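Local coordinates for protein acyl-coenzyme A oxidase 3 (Yarrowia lipolytica, PDB 5YS9) that oxidises acyl-CoA substrates of various chain lengths to trans-2-enoyl-CoA with an FAD cofactor, passing electrons to oxygen to give hydrogen peroxide in peroxisomal beta-oxidation, at residues A[53-56]-A[57-61]. Numbering follows the deposited sequence.
Sequences TMIE and RLMTE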
# COMPACT_ATOMS: atom_id res chain seq x y z
N THR A 53 -23.57 -9.03 22.89
CA THR A 53 -23.15 -9.99 23.92
C THR A 53 -22.45 -11.18 23.27
O THR A 53 -21.46 -11.69 23.81
CB THR A 53 -24.31 -10.54 24.75
OG1 THR A 53 -25.22 -11.17 23.84
CG2 THR A 53 -25.01 -9.44 25.57
N MET A 54 -22.94 -11.60 22.12
CA MET A 54 -22.33 -12.73 21.43
C MET A 54 -20.86 -12.42 21.03
O MET A 54 -19.93 -13.19 21.29
CB MET A 54 -23.12 -13.14 20.19
CG MET A 54 -22.60 -14.43 19.60
SD MET A 54 -23.21 -14.73 17.94
CE MET A 54 -24.44 -15.98 18.22
N ILE A 55 -20.68 -11.28 20.38
CA ILE A 55 -19.38 -10.81 19.99
C ILE A 55 -18.48 -10.64 21.20
O ILE A 55 -17.30 -10.93 21.13
CB ILE A 55 -19.55 -9.49 19.22
CG1 ILE A 55 -20.04 -9.82 17.82
CG2 ILE A 55 -18.27 -8.65 19.18
CD1 ILE A 55 -20.47 -8.61 17.05
N GLU A 56 -19.02 -10.15 22.29
CA GLU A 56 -18.22 -10.00 23.48
C GLU A 56 -17.76 -11.35 23.98
O GLU A 56 -16.64 -11.50 24.41
CB GLU A 56 -19.00 -9.26 24.54
CG GLU A 56 -18.82 -7.76 24.44
CD GLU A 56 -19.88 -6.99 25.19
OE1 GLU A 56 -20.68 -7.62 25.90
OE2 GLU A 56 -19.90 -5.76 25.06
N ARG A 57 -18.65 -12.32 23.92
CA ARG A 57 -18.35 -13.66 24.35
C ARG A 57 -17.26 -14.28 23.50
O ARG A 57 -16.32 -14.85 24.02
CB ARG A 57 -19.61 -14.50 24.16
CG ARG A 57 -20.02 -15.32 25.35
CD ARG A 57 -20.48 -16.71 24.93
NE ARG A 57 -21.32 -16.70 23.75
CZ ARG A 57 -21.20 -17.54 22.73
NH1 ARG A 57 -20.26 -18.47 22.74
NH2 ARG A 57 -22.01 -17.45 21.70
N LEU A 58 -17.41 -14.17 22.19
CA LEU A 58 -16.45 -14.71 21.26
C LEU A 58 -15.07 -14.07 21.36
O LEU A 58 -14.07 -14.75 21.31
CB LEU A 58 -16.97 -14.57 19.84
CG LEU A 58 -18.18 -15.40 19.45
CD1 LEU A 58 -18.62 -15.06 18.05
CD2 LEU A 58 -17.89 -16.87 19.57
N MET A 59 -15.04 -12.75 21.50
CA MET A 59 -13.78 -12.03 21.58
C MET A 59 -12.99 -12.43 22.81
O MET A 59 -11.80 -12.64 22.74
CB MET A 59 -14.02 -10.53 21.58
CG MET A 59 -14.07 -9.90 20.20
SD MET A 59 -14.77 -8.25 20.17
CE MET A 59 -13.36 -7.34 19.61
N THR A 60 -13.67 -12.53 23.93
CA THR A 60 -13.05 -12.95 25.17
C THR A 60 -12.56 -14.40 25.15
O THR A 60 -11.56 -14.72 25.75
CB THR A 60 -13.79 -12.50 26.46
OG1 THR A 60 -13.98 -13.60 27.34
CG2 THR A 60 -15.11 -11.90 26.16
N GLU A 61 -13.28 -15.27 24.46
CA GLU A 61 -12.86 -16.65 24.27
C GLU A 61 -11.57 -16.77 23.48
O GLU A 61 -10.74 -17.61 23.75
CB GLU A 61 -13.95 -17.46 23.60
CG GLU A 61 -14.94 -18.08 24.56
CD GLU A 61 -16.24 -18.45 23.91
OE1 GLU A 61 -16.32 -18.46 22.68
OE2 GLU A 61 -17.20 -18.73 24.64
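M54 and R57 meet one turn apart on helix 49-63, which falls in the acyl-CoA oxidase N-terminal family region and packs against helix 101-111 of that same region. The CG methylene of M54 lies 3.7 Å from R57 NH2, and the two side chains run at a slant to each other. A chi1 of -172° sets M54 CG anti to the backbone N, and it is this methylene, not the sulfur, that comes nearest the R57 side chain. The same CG sits 4.3 Å from CD1 of L58, a looser apolar contact. The R57 guanidinium has charged partners as well: NH2 goes on to a salt bridge with E103 of helix 101-111, and NH1 makes a long one, 3.6 Å, to OE2 of E61. E61 in turn pairs through OE1 with R107, so acidic and basic ends link the two helices along this side.

A second side-chain pair, I55 and M59, is buried. They lie next to each other and point the same way, with I55 CG2 3.7 Å from M59 SD. CG2 is the I55 branch anti to the backbone N, which carries it alongside the carbonyl toward the following turn.

The backbone is held by the regular alpha-helical i to i+4 bonds, such as L58 N to M54 O at 2.8 Å; R57 N to T53 O and M59 N to I55 O are others. L58 and M59 also pack on L110 of helix 101-111, so this is local helix packing. Chemically, I55 and M59 meet through carbon and sulfur in a buried, apolar contact, while on the side of M54 and R57 the salt bridges R57 to E103 and E61 to R107 would tie the two helices electrostatically.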